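Local coordinates for 4-alpha-glucanotransferase (Corynebacterium glutamicum, PDB 5B68), which is an amylomaltase, also called disproportionating enzyme, a member of the 4-alpha-glucanotransferase family that combines an N-terminal beta sandwich with a TIM-barrel domain, at residues A522-E535 against Y549-L562. Residues are numbered along the deposited sequence; the frame is centred on the assembly and turned at random.
Sequences AQRGIMGTSILWFE and YRPLALTTVTTHDL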
ATOM      1  N   ALA A 522     -11.956 -12.268  -4.054  1.00 19.42           N
ATOM      2  CA  ALA A 522     -12.042 -12.876  -5.378  1.00 20.80           C
ATOM      3  C   ALA A 522     -13.298 -12.472  -6.069  1.00 19.65           C
ATOM      4  O   ALA A 522     -13.315 -12.224  -7.258  1.00 20.52           O
ATOM      5  CB  ALA A 522     -12.092 -14.395  -5.268  1.00 21.51           C
ATOM      6  N   GLN A 523     -14.374 -12.406  -5.312  1.00 20.59           N
ATOM      7  CA  GLN A 523     -15.636 -11.999  -5.941  1.00 20.87           C
ATOM      8  C   GLN A 523     -15.616 -10.613  -6.536  1.00 22.66           C
ATOM      9  O   GLN A 523     -16.238 -10.346  -7.587  1.00 22.17           O
ATOM     10  CB  GLN A 523     -16.783 -12.088  -4.949  1.00 26.81           C
ATOM     11  CG  GLN A 523     -17.183 -13.524  -4.678  1.00 31.70           C
ATOM     12  CD  GLN A 523     -18.179 -13.649  -3.533  1.00 40.40           C
ATOM     13  OE1 GLN A 523     -18.642 -12.645  -3.005  1.00 41.67           O
ATOM     14  NE2 GLN A 523     -18.491 -14.898  -3.130  1.00 44.10           N
ATOM     15  N   ARG A 524     -14.843  -9.758  -5.925  1.00 19.30           N
ATOM     16  CA  ARG A 524     -14.671  -8.392  -6.480  1.00 21.06           C
ATOM     17  C   ARG A 524     -13.718  -8.259  -7.607  1.00 18.58           C
ATOM     18  O   ARG A 524     -13.461  -7.128  -8.087  1.00 19.66           O
ATOM     19  CB  ARG A 524     -14.172  -7.468  -5.351  1.00 23.65           C
ATOM     20  CG  ARG A 524     -15.116  -7.380  -4.208  1.00 28.00           C
ATOM     21  CD  ARG A 524     -16.010  -6.171  -4.330  1.00 31.27           C
ATOM     22  NE  ARG A 524     -16.690  -5.979  -3.075  1.00 30.09           N
ATOM     23  CZ  ARG A 524     -17.575  -5.015  -2.818  1.00 30.03           C
ATOM     24  NH1 ARG A 524     -17.955  -4.074  -3.711  1.00 21.55           N
ATOM     25  NH2 ARG A 524     -18.090  -4.975  -1.583  1.00 34.61           N
ATOM     26  N   GLY A 525     -13.079  -9.375  -8.017  1.00 18.41           N
ATOM     27  CA  GLY A 525     -12.032  -9.317  -8.963  1.00 18.41           C
ATOM     28  C   GLY A 525     -10.690  -8.794  -8.508  1.00 19.62           C
ATOM     29  O   GLY A 525      -9.901  -8.354  -9.352  1.00 19.36           O
ATOM     30  N   ILE A 526     -10.431  -8.888  -7.191  1.00 18.22           N
ATOM     31  CA  ILE A 526      -9.159  -8.542  -6.646  1.00 19.90           C
ATOM     32  C   ILE A 526      -8.246  -9.767  -6.752  1.00 20.86           C
ATOM     33  O   ILE A 526      -8.607 -10.865  -6.259  1.00 22.50           O
ATOM     34  CB  ILE A 526      -9.311  -8.039  -5.223  1.00 17.68           C
ATOM     35  CG1 ILE A 526     -10.113  -6.700  -5.250  1.00 16.66           C
ATOM     36  CG2 ILE A 526      -7.955  -7.855  -4.559  1.00 18.81           C
ATOM     37  CD1 ILE A 526     -10.561  -6.190  -3.859  1.00 17.21           C
ATOM     38  N   MET A 527      -7.066  -9.559  -7.326  1.00 18.46           N
ATOM     39  CA  MET A 527      -6.117 -10.642  -7.575  1.00 18.69           C
ATOM     40  C   MET A 527      -5.306 -10.929  -6.396  1.00 20.92           C
ATOM     41  O   MET A 527      -5.002 -10.031  -5.583  1.00 19.73           O
ATOM     42  CB  MET A 527      -5.252 -10.265  -8.753  1.00 19.93           C
ATOM     43  CG  MET A 527      -6.038 -10.095 -10.032  1.00 21.48           C
ATOM     44  SD  MET A 527      -4.936  -9.792 -11.439  1.00 24.13           S
ATOM     45  CE  MET A 527      -6.098  -9.138 -12.639  1.00 22.59           C
ATOM     46  N   GLY A 528      -4.956 -12.209  -6.229  1.00 19.95           N
ATOM     47  CA  GLY A 528      -3.968 -12.638  -5.268  1.00 20.54           C
ATOM     48  C   GLY A 528      -2.535 -12.481  -5.731  1.00 19.59           C
ATOM     49  O   GLY A 528      -2.283 -11.955  -6.811  1.00 19.79           O
ATOM     50  N   THR A 529      -1.595 -12.956  -4.916  1.00 20.90           N
ATOM     51  CA  THR A 529      -0.177 -12.972  -5.263  1.00 23.94           C
ATOM     52  C   THR A 529       0.369 -14.389  -5.017  1.00 25.14           C
ATOM     53  O   THR A 529       0.248 -14.903  -3.910  1.00 25.93           O
ATOM     54  CB  THR A 529       0.640 -11.969  -4.409  1.00 25.16           C
ATOM     55  OG1 THR A 529       0.372 -12.206  -3.014  1.00 33.49           O
ATOM     56  CG2 THR A 529       0.226 -10.589  -4.711  1.00 20.39           C
ATOM     57  N   SER A 530       0.933 -14.992  -6.057  1.00 21.68           N
ATOM     58  CA  SER A 530       1.637 -16.270  -5.990  1.00 22.86           C
ATOM     59  C   SER A 530       3.114 -16.041  -6.258  1.00 22.95           C
ATOM     60  O   SER A 530       3.476 -15.354  -7.252  1.00 23.46           O
ATOM     61  CB  SER A 530       1.107 -17.137  -7.076  1.00 23.97           C
ATOM     62  OG  SER A 530      -0.216 -17.540  -6.912  1.00 25.17           O
ATOM     63  N   ILE A 531       3.966 -16.536  -5.391  1.00 22.86           N
ATOM     64  CA  ILE A 531       5.419 -16.310  -5.477  1.00 24.74           C
ATOM     65  C   ILE A 531       6.064 -17.700  -5.588  1.00 24.79           C
ATOM     66  O   ILE A 531       5.880 -18.567  -4.705  1.00 24.70           O
ATOM     67  CB  ILE A 531       5.930 -15.530  -4.244  1.00 25.83           C
ATOM     68  CG1 ILE A 531       5.243 -14.165  -4.170  1.00 27.39           C
ATOM     69  CG2 ILE A 531       7.437 -15.256  -4.306  1.00 26.52           C
ATOM     70  CD1 ILE A 531       5.640 -13.381  -2.915  1.00 32.66           C
ATOM     71  N   LEU A 532       6.742 -17.927  -6.704  1.00 24.89           N
ATOM     72  CA  LEU A 532       7.147 -19.294  -7.073  1.00 24.26           C
ATOM     73  C   LEU A 532       7.833 -19.993  -5.861  1.00 23.96           C
ATOM     74  O   LEU A 532       7.464 -21.076  -5.499  1.00 25.43           O
ATOM     75  CB  LEU A 532       8.159 -19.228  -8.231  1.00 24.70           C
ATOM     76  CG  LEU A 532       8.957 -20.537  -8.442  1.00 27.76           C
ATOM     77  CD1 LEU A 532       8.081 -21.424  -9.272  1.00 26.66           C
ATOM     78  CD2 LEU A 532      10.288 -20.360  -9.090  1.00 30.28           C
ATOM     79  N   TRP A 533       8.784 -19.332  -5.235  1.00 25.13           N
ATOM     80  CA  TRP A 533       9.608 -20.011  -4.195  1.00 28.01           C
ATOM     81  C   TRP A 533       8.784 -20.460  -2.980  1.00 30.57           C
ATOM     82  O   TRP A 533       9.184 -21.382  -2.284  1.00 30.36           O
ATOM     83  CB  TRP A 533      10.750 -19.137  -3.724  1.00 27.46           C
ATOM     84  CG  TRP A 533      11.721 -18.702  -4.700  1.00 29.76           C
ATOM     85  CD1 TRP A 533      12.017 -17.414  -5.030  1.00 30.27           C
ATOM     86  CD2 TRP A 533      12.539 -19.529  -5.536  1.00 26.77           C
ATOM     87  NE1 TRP A 533      12.992 -17.374  -5.981  1.00 31.84           N
ATOM     88  CE2 TRP A 533      13.326 -18.660  -6.328  1.00 30.46           C
ATOM     89  CE3 TRP A 533      12.700 -20.913  -5.670  1.00 28.53           C
ATOM     90  CZ2 TRP A 533      14.268 -19.131  -7.246  1.00 30.14           C
ATOM     91  CZ3 TRP A 533      13.607 -21.390  -6.615  1.00 26.91           C
ATOM     92  CH2 TRP A 533      14.372 -20.505  -7.389  1.00 26.86           C
ATOM     93  N   PHE A 534       7.630 -19.820  -2.746  1.00 33.29           N
ATOM     94  CA  PHE A 534       6.745 -20.189  -1.618  1.00 32.10           C
ATOM     95  C   PHE A 534       5.624 -21.109  -1.946  1.00 32.04           C
ATOM     96  O   PHE A 534       4.897 -21.517  -1.047  1.00 33.80           O
ATOM     97  CB  PHE A 534       6.156 -18.919  -0.973  1.00 33.64           C
ATOM     98  CG  PHE A 534       7.173 -17.891  -0.601  1.00 35.39           C
ATOM     99  CD1 PHE A 534       8.402 -18.245  -0.070  1.00 37.86           C
ATOM    100  CD2 PHE A 534       6.872 -16.532  -0.704  1.00 38.31           C
ATOM    101  CE1 PHE A 534       9.335 -17.279   0.292  1.00 38.92           C
ATOM    102  CE2 PHE A 534       7.804 -15.543  -0.329  1.00 39.99           C
ATOM    103  CZ  PHE A 534       9.034 -15.922   0.181  1.00 40.64           C
ATOM    104  N   GLU A 535       5.412 -21.486  -3.208  1.00 26.91           N
ATOM    105  CA  GLU A 535       4.172 -22.137  -3.563  1.00 26.25           C
ATOM    106  C   GLU A 535       4.241 -23.649  -3.428  1.00 32.95           C
ATOM    107  O   GLU A 535       5.190 -24.266  -3.950  1.00 32.64           O
ATOM    108  CB  GLU A 535       3.806 -21.844  -5.019  1.00 29.19           C
ATOM    109  CG  GLU A 535       3.357 -20.406  -5.343  1.00 30.94           C
ATOM    110  CD  GLU A 535       2.247 -19.887  -4.427  1.00 31.26           C
ATOM    111  OE1 GLU A 535       2.357 -18.722  -3.934  1.00 35.64           O
ATOM    112  OE2 GLU A 535       1.294 -20.655  -4.241  1.00 32.65           O
ATOM    113  N   TYR A 549      -1.578 -23.108 -10.523  1.00 23.92           N
ATOM    114  CA  TYR A 549      -1.436 -21.707 -10.202  1.00 25.50           C
ATOM    115  C   TYR A 549      -2.828 -21.086 -10.433  1.00 27.07           C
ATOM    116  O   TYR A 549      -3.530 -21.371 -11.444  1.00 25.94           O
ATOM    117  CB  TYR A 549      -0.261 -21.022 -10.970  1.00 23.88           C
ATOM    118  CG  TYR A 549       1.092 -21.163 -10.348  1.00 21.83           C
ATOM    119  CD1 TYR A 549       1.773 -22.381 -10.377  1.00 20.09           C
ATOM    120  CD2 TYR A 549       1.659 -20.140  -9.635  1.00 19.71           C
ATOM    121  CE1 TYR A 549       2.972 -22.506  -9.763  1.00 22.59           C
ATOM    122  CE2 TYR A 549       2.880 -20.254  -9.050  1.00 22.15           C
ATOM    123  CZ  TYR A 549       3.533 -21.454  -9.098  1.00 20.51           C
ATOM    124  OH  TYR A 549       4.724 -21.599  -8.456  1.00 25.06           O
ATOM    125  N   ARG A 550      -3.259 -20.297  -9.432  1.00 27.40           N
ATOM    126  CA  ARG A 550      -4.548 -19.609  -9.432  1.00 31.14           C
ATOM    127  C   ARG A 550      -4.609 -18.645 -10.612  1.00 24.90           C
ATOM    128  O   ARG A 550      -3.678 -17.849 -10.818  1.00 26.26           O
ATOM    129  CB  ARG A 550      -4.662 -18.706  -8.190  1.00 32.15           C
ATOM    130  CG  ARG A 550      -5.362 -19.242  -6.987  1.00 43.26           C
ATOM    131  CD  ARG A 550      -5.588 -18.064  -6.008  1.00 45.31           C
ATOM    132  NE  ARG A 550      -6.759 -17.264  -6.421  1.00 50.58           N
ATOM    133  CZ  ARG A 550      -7.072 -16.039  -5.962  1.00 50.18           C
ATOM    134  NH1 ARG A 550      -6.293 -15.400  -5.075  1.00 53.82           N
ATOM    135  NH2 ARG A 550      -8.169 -15.442  -6.401  1.00 46.69           N
ATOM    136  N   PRO A 551      -5.694 -18.640 -11.340  1.00 24.61           N
ATOM    137  CA  PRO A 551      -5.837 -17.695 -12.401  1.00 24.43           C
ATOM    138  C   PRO A 551      -5.991 -16.227 -11.943  1.00 24.02           C
ATOM    139  O   PRO A 551      -5.422 -15.345 -12.576  1.00 21.31           O
ATOM    140  CB  PRO A 551      -7.107 -18.126 -13.109  1.00 25.73           C
ATOM    141  CG  PRO A 551      -7.181 -19.573 -12.786  1.00 27.18           C
ATOM    142  CD  PRO A 551      -6.747 -19.656 -11.381  1.00 25.92           C
ATOM    143  N   LEU A 552      -6.765 -15.987 -10.908  1.00 21.21           N
ATOM    144  CA  LEU A 552      -7.024 -14.590 -10.517  1.00 21.75           C
ATOM    145  C   LEU A 552      -5.911 -14.173  -9.572  1.00 19.18           C
ATOM    146  O   LEU A 552      -6.104 -14.081  -8.372  1.00 22.45           O
ATOM    147  CB  LEU A 552      -8.412 -14.396  -9.920  1.00 22.56           C
ATOM    148  CG  LEU A 552      -8.849 -12.947  -9.737  1.00 23.21           C
ATOM    149  CD1 LEU A 552      -9.015 -12.229 -11.051  1.00 22.36           C
ATOM    150  CD2 LEU A 552     -10.129 -12.940  -8.853  1.00 25.57           C
ATOM    151  N   ALA A 553      -4.757 -13.929 -10.150  1.00 18.57           N
ATOM    152  CA  ALA A 553      -3.523 -13.690  -9.419  1.00 21.02           C
ATOM    153  C   ALA A 553      -2.464 -12.987 -10.261  1.00 21.01           C
ATOM    154  O   ALA A 553      -2.442 -13.113 -11.469  1.00 19.51           O
ATOM    155  CB  ALA A 553      -2.936 -14.984  -8.881  1.00 23.23           C
ATOM    156  N   LEU A 554      -1.591 -12.291  -9.557  1.00 21.17           N
ATOM    157  CA  LEU A 554      -0.290 -11.914 -10.029  1.00 21.14           C
ATOM    158  C   LEU A 554       0.730 -12.985  -9.589  1.00 20.43           C
ATOM    159  O   LEU A 554       0.940 -13.223  -8.380  1.00 21.42           O
ATOM    160  CB  LEU A 554       0.151 -10.585  -9.417  1.00 23.98           C
ATOM    161  CG  LEU A 554       1.587 -10.140  -9.814  1.00 25.39           C
ATOM    162  CD1 LEU A 554       1.490  -9.677 -11.232  1.00 26.00           C
ATOM    163  CD2 LEU A 554       1.976  -9.030  -8.892  1.00 30.52           C
ATOM    164  N   THR A 555       1.382 -13.604 -10.565  1.00 17.25           N
ATOM    165  CA  THR A 555       2.413 -14.619 -10.271  1.00 19.13           C
ATOM    166  C   THR A 555       3.826 -14.118 -10.608  1.00 19.22           C
ATOM    167  O   THR A 555       4.081 -13.572 -11.709  1.00 20.75           O
ATOM    168  CB  THR A 555       2.079 -15.928 -11.015  1.00 20.15           C
ATOM    169  OG1 THR A 555       0.839 -16.412 -10.512  1.00 24.73           O
ATOM    170  CG2 THR A 555       3.135 -16.986 -10.715  1.00 19.97           C
ATOM    171  N   THR A 556       4.745 -14.232  -9.660  1.00 19.40           N
ATOM    172  CA  THR A 556       6.122 -13.827  -9.866  1.00 23.17           C
ATOM    173  C   THR A 556       7.026 -14.976  -9.452  1.00 24.00           C
ATOM    174  O   THR A 556       6.560 -15.909  -8.724  1.00 23.26           O
ATOM    175  CB  THR A 556       6.558 -12.631  -8.961  1.00 25.14           C
ATOM    176  OG1 THR A 556       6.181 -12.891  -7.583  1.00 29.48           O
ATOM    177  CG2 THR A 556       5.936 -11.462  -9.438  1.00 31.67           C
ATOM    178  N   VAL A 557       8.283 -14.870  -9.846  1.00 21.93           N
ATOM    179  CA  VAL A 557       9.304 -15.814  -9.364  1.00 24.33           C
ATOM    180  C   VAL A 557       9.716 -15.349  -7.987  1.00 26.31           C
ATOM    181  O   VAL A 557       9.902 -16.139  -7.080  1.00 25.73           O
ATOM    182  CB  VAL A 557      10.539 -15.844 -10.257  1.00 24.45           C
ATOM    183  CG1 VAL A 557      11.634 -16.711  -9.639  1.00 26.43           C
ATOM    184  CG2 VAL A 557      10.170 -16.252 -11.676  1.00 27.05           C
ATOM    185  N   THR A 558       9.913 -14.044  -7.850  1.00 22.90           N
ATOM    186  CA  THR A 558      10.503 -13.478  -6.656  1.00 25.06           C
ATOM    187  C   THR A 558       9.883 -12.107  -6.303  1.00 24.69           C
ATOM    188  O   THR A 558       8.914 -11.749  -6.896  1.00 25.44           O
ATOM    189  CB  THR A 558      12.019 -13.410  -6.779  1.00 27.34           C
ATOM    190  OG1 THR A 558      12.602 -13.178  -5.483  1.00 26.66           O
ATOM    191  CG2 THR A 558      12.463 -12.353  -7.767  1.00 25.25           C
ATOM    192  N   THR A 559      10.365 -11.459  -5.255  1.00 23.54           N
ATOM    193  CA  THR A 559       9.802 -10.163  -4.791  1.00 26.18           C
ATOM    194  C   THR A 559      10.942  -9.387  -4.199  1.00 24.21           C
ATOM    195  O   THR A 559      11.997  -9.927  -3.954  1.00 24.52           O
ATOM    196  CB  THR A 559       8.757 -10.213  -3.647  1.00 29.41           C
ATOM    197  OG1 THR A 559       9.376 -10.649  -2.440  1.00 34.83           O
ATOM    198  CG2 THR A 559       7.617 -11.069  -3.986  1.00 34.89           C
ATOM    199  N   HIS A 560      10.669  -8.143  -3.910  1.00 26.33           N
ATOM    200  CA  HIS A 560      11.634  -7.220  -3.312  1.00 28.52           C
ATOM    201  C   HIS A 560      12.100  -7.658  -1.915  1.00 27.02           C
ATOM    202  O   HIS A 560      13.114  -7.162  -1.469  1.00 29.32           O
ATOM    203  CB  HIS A 560      11.023  -5.779  -3.256  1.00 30.19           C
ATOM    204  CG  HIS A 560       9.781  -5.706  -2.445  1.00 27.91           C
ATOM    205  ND1 HIS A 560       8.531  -5.996  -2.940  1.00 30.34           N
ATOM    206  CD2 HIS A 560       9.614  -5.491  -1.114  1.00 30.55           C
ATOM    207  CE1 HIS A 560       7.641  -5.918  -1.966  1.00 31.70           C
ATOM    208  NE2 HIS A 560       8.282  -5.628  -0.842  1.00 31.27           N
ATOM    209  N   ASP A 561      11.376  -8.548  -1.251  1.00 26.13           N
ATOM    210  CA  ASP A 561      11.809  -9.036   0.063  1.00 28.74           C
ATOM    211  C   ASP A 561      12.688 -10.317  -0.010  1.00 35.52           C
ATOM    212  O   ASP A 561      13.011 -10.877   1.034  1.00 36.06           O
ATOM    213  CB  ASP A 561      10.592  -9.317   0.964  1.00 31.41           C
ATOM    214  CG  ASP A 561       9.890  -8.028   1.453  1.00 28.83           C
ATOM    215  OD1 ASP A 561      10.581  -7.047   1.677  1.00 27.63           O
ATOM    216  OD2 ASP A 561       8.669  -8.042   1.638  1.00 30.54           O
ATOM    217  N   LEU A 562      13.023 -10.806  -1.208  1.00 34.02           N
ATOM    218  CA  LEU A 562      13.875 -11.993  -1.363  1.00 34.64           C
ATOM    219  C   LEU A 562      15.130 -11.623  -2.110  1.00 33.94           C
ATOM    220  O   LEU A 562      15.197 -10.605  -2.845  1.00 35.46           O
ATOM    221  CB  LEU A 562      13.148 -13.077  -2.157  1.00 37.65           C
ATOM    222  CG  LEU A 562      12.125 -13.811  -1.348  1.00 41.83           C
ATOM    223  CD1 LEU A 562      11.175 -14.580  -2.255  1.00 44.21           C
ATOM    224  CD2 LEU A 562      12.827 -14.743  -0.372  1.00 41.81           C
TER
HETATM  225  O   HOH W   1      -8.342 -12.979  -4.644  1.00 33.73           O
HETATM  226  O   HOH W   2      -1.394 -20.082  -7.109  1.00 29.18           O
HETATM  227  O   HOH W   3      -1.245 -17.923  -9.558  1.00 40.41           O
HETATM  228  O   HOH W   4      14.590 -14.899  -6.216  1.00 30.57           O
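Ile531 turns CG1 anti to its carbonyl carbon (chi1 -61°) and extends beyond it, which carries Ile531 CD1 to a tight 3.2 Å from Thr559 CG2; Leu552 holds CG opposite its backbone N (chi1 -169°), which brings CD2 to 3.6 Å from Ala522 O. Between these two ends lie the sixth and seventh strands of the parallel TIM-barrel sheet, 528-531 and 553-556, whose axes diverge by 19°. Their backbones zip together through five hydrogen bonds, from Gly528 N to Leu552 O (3.1 Å) through Leu532 N to Thr556 O. Met527, just ahead of 528-531, bonds through its backbone with Val505 and Gly507 of strand 504-507, closing the barrel there, while Leu554 and Thr556 touch strand 645-649.

Side chains alternate between the two faces. On that of Ser530 and Thr555, Ser530 CB sits beside Thr555 OG1, which is hydrogen-bonded to Ser643. Tyr549 brings its OH to 3.5 Å from Leu532 CD1 and also against Glu535 CB. Glu535 bends back to accept Ile531 N on the anti side of OE1 (3.1 Å); its OE2 forms a salt bridge with Arg544. Past the strands, the short 3-10 segment 532-534 meets the chain leaving 553-556. Leu532 lies alongside Val557, CD2 to CG1 3.9 Å, and Leu562 CD1 reaches Phe534 CZ at 3.5 Å, the two side chains coming from opposite directions. Thr559 OG1 accepts Asp561 N in an ST turn, and just there His560 NE2 and Asp561 OD2 both bond O8 of a bound BTB molecule. Waters also bridge the segments: one joins Ile526 O to Arg550 NH2, another Trp533 NE1 to Thr558 OG1, and two more bind Ser530 OG, one accepting from Arg550 N and the other donating to Arg550 O at 2.7 Å.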